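Spike protein P5 (Enterobacteria phage PRD1, PDB 1YQ5) forms, as a homotrimer together with P31 and P2, the spike complexes at the fivefold vertices of the capsid and is essential for viral infectivity. Local coordinates at residues Leu9-Ser14 / Thr27-Ser32. Numbering follows the deposited sequence.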
loop_
_atom_site.group_PDB
_atom_site.type_symbol
_atom_site.label_atom_id
_atom_site.label_comp_id
_atom_site.label_asym_id
_atom_site.label_seq_id
_atom_site.Cartn_x
_atom_site.Cartn_y
_atom_site.Cartn_z
ATOM N N LEU A 9 -13.905 8.391 2.298
ATOM C CA LEU A 9 -15.098 8.462 1.471
ATOM C C LEU A 9 -15.497 7.132 0.849
ATOM O O LEU A 9 -14.658 6.260 0.609
ATOM C CB LEU A 9 -14.878 9.467 0.336
ATOM C CG LEU A 9 -14.292 10.839 0.670
ATOM C CD1 LEU A 9 -13.910 11.553 -0.616
ATOM C CD2 LEU A 9 -15.301 11.654 1.467
HETATM N N MSE A 10 -16.792 6.996 0.589
HETATM C CA MSE A 10 -17.333 5.814 -0.062
HETATM C C MSE A 10 -17.972 6.373 -1.334
HETATM O O MSE A 10 -18.898 7.188 -1.276
HETATM C CB MSE A 10 -18.373 5.127 0.827
HETATM C CG MSE A 10 -18.761 3.723 0.363
HETATM SE SE MSE A 10 -19.987 3.748 -1.133
HETATM C CE MSE A 10 -21.581 4.211 -0.132
ATOM N N TYR A 11 -17.454 5.932 -2.474
ATOM C CA TYR A 11 -17.880 6.388 -3.794
ATOM C C TYR A 11 -18.576 5.256 -4.555
ATOM O O TYR A 11 -18.030 4.160 -4.683
ATOM C CB TYR A 11 -16.622 6.840 -4.541
ATOM C CG TYR A 11 -16.800 7.748 -5.736
ATOM C CD1 TYR A 11 -17.474 8.963 -5.628
ATOM C CD2 TYR A 11 -16.194 7.439 -6.954
ATOM C CE1 TYR A 11 -17.530 9.855 -6.705
ATOM C CE2 TYR A 11 -16.242 8.320 -8.036
ATOM C CZ TYR A 11 -16.909 9.526 -7.904
ATOM O OH TYR A 11 -16.928 10.412 -8.962
ATOM N N SER A 12 -19.780 5.522 -5.051
ATOM C CA SER A 12 -20.550 4.524 -5.798
ATOM C C SER A 12 -21.501 5.246 -6.744
ATOM O O SER A 12 -21.567 6.473 -6.736
ATOM C CB SER A 12 -21.380 3.666 -4.845
ATOM O OG SER A 12 -22.424 4.439 -4.272
ATOM N N THR A 13 -22.246 4.485 -7.546
ATOM C CA THR A 13 -23.202 5.085 -8.471
ATOM C C THR A 13 -24.281 5.821 -7.680
ATOM O O THR A 13 -24.919 6.740 -8.192
ATOM C CB THR A 13 -23.894 4.027 -9.355
ATOM O OG1 THR A 13 -24.541 3.056 -8.523
ATOM C CG2 THR A 13 -22.880 3.340 -10.259
ATOM N N SER A 14 -24.479 5.411 -6.429
ATOM C CA SER A 14 -25.480 6.032 -5.564
ATOM C C SER A 14 -24.910 7.193 -4.759
ATOM O O SER A 14 -25.661 8.019 -4.230
ATOM C CB SER A 14 -26.061 5.000 -4.593
ATOM O OG SER A 14 -26.716 3.958 -5.292
ATOM N N THR A 27 -10.369 9.017 -16.103
ATOM C CA THR A 27 -10.921 10.360 -15.971
ATOM C C THR A 27 -11.049 10.613 -14.477
ATOM O O THR A 27 -11.704 9.843 -13.771
ATOM C CB THR A 27 -12.319 10.457 -16.623
ATOM O OG1 THR A 27 -12.223 10.121 -18.013
ATOM C CG2 THR A 27 -12.876 11.871 -16.485
ATOM N N ASP A 28 -10.422 11.680 -13.994
ATOM C CA ASP A 28 -10.464 11.998 -12.573
ATOM C C ASP A 28 -11.883 12.100 -12.026
ATOM O O ASP A 28 -12.785 12.624 -12.679
ATOM C CB ASP A 28 -9.672 13.276 -12.302
ATOM C CG ASP A 28 -8.197 13.112 -12.632
ATOM O OD1 ASP A 28 -7.676 11.991 -12.447
ATOM O OD2 ASP A 28 -7.556 14.094 -13.058
ATOM N N PHE A 29 -12.061 11.587 -10.815
ATOM C CA PHE A 29 -13.361 11.554 -10.153
ATOM C C PHE A 29 -13.819 12.842 -9.476
ATOM O O PHE A 29 -13.049 13.518 -8.799
ATOM C CB PHE A 29 -13.373 10.451 -9.088
ATOM C CG PHE A 29 -13.241 9.060 -9.632
ATOM C CD1 PHE A 29 -12.624 8.069 -8.871
ATOM C CD2 PHE A 29 -13.770 8.720 -10.874
ATOM C CE1 PHE A 29 -12.538 6.761 -9.340
ATOM C CE2 PHE A 29 -13.688 7.413 -11.351
ATOM C CZ PHE A 29 -13.071 6.432 -10.578
ATOM N N ASP A 30 -15.097 13.151 -9.663
ATOM C CA ASP A 30 -15.733 14.295 -9.028
ATOM C C ASP A 30 -16.181 13.674 -7.704
ATOM O O ASP A 30 -17.060 12.814 -7.700
ATOM C CB ASP A 30 -16.961 14.722 -9.833
ATOM C CG ASP A 30 -17.793 15.778 -9.124
ATOM O OD1 ASP A 30 -17.873 15.761 -7.875
ATOM O OD2 ASP A 30 -18.384 16.622 -9.824
ATOM N N LEU A 31 -15.583 14.089 -6.592
ATOM C CA LEU A 31 -15.938 13.511 -5.296
ATOM C C LEU A 31 -16.896 14.345 -4.442
ATOM O O LEU A 31 -17.104 14.043 -3.263
ATOM C CB LEU A 31 -14.667 13.228 -4.491
ATOM C CG LEU A 31 -13.641 12.284 -5.126
ATOM C CD1 LEU A 31 -12.418 12.174 -4.219
ATOM C CD2 LEU A 31 -14.266 10.917 -5.349
ATOM N N SER A 32 -17.486 15.378 -5.032
ATOM C CA SER A 32 -18.399 16.244 -4.290
ATOM C C SER A 32 -19.586 15.477 -3.711
ATOM O O SER A 32 -20.048 15.776 -2.612
ATOM C CB SER A 32 -18.910 17.376 -5.188
ATOM O OG SER A 32 -19.638 16.865 -6.291
HETATM O O HOH W 1 -16.655 11.979 -11.809
#
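Tyr11 reaches from strand 5-11 to the segment 27-32, and its ring carries most of the contact. Its bond to CB points toward that segment, and with CG anti to the backbone N (chi1 -161°) the ring is carried to Leu31 and Phe29. Along the CG, CD1 and CE1 side, the methyl CD2 of Leu31 lies over one ring face, a CH-pi contact 3.8 Å from the Tyr11 centroid. On the other ring branch, CE2 of Tyr11 sits above the Phe29 ring, 3.5 Å from Phe29 CG, the two planes inclined at 46°. At the tip, Tyr11 OH donates to Asp30 O over 2.7 Å, approaching from above the carbonyl plane, and a water that donates to OH also accepts from Asp30 N. Tyrosine suits this place because its apolar ring packs in the interior while its hydroxyl serves the loop backbone. Branched Leu31 uses its other methyl, CD1, to meet buried Leu9 CD1 at 3.9 Å. Aspartate suits position 30 because OD1 can accept from Ser32 N, closing an Asx turn, and also from Ser32 OG. The apolar Phe29 and Leu31 side chains touch both antiparallel sheets, packing between them in the beta jelly roll of P5's C-terminal Domain-2.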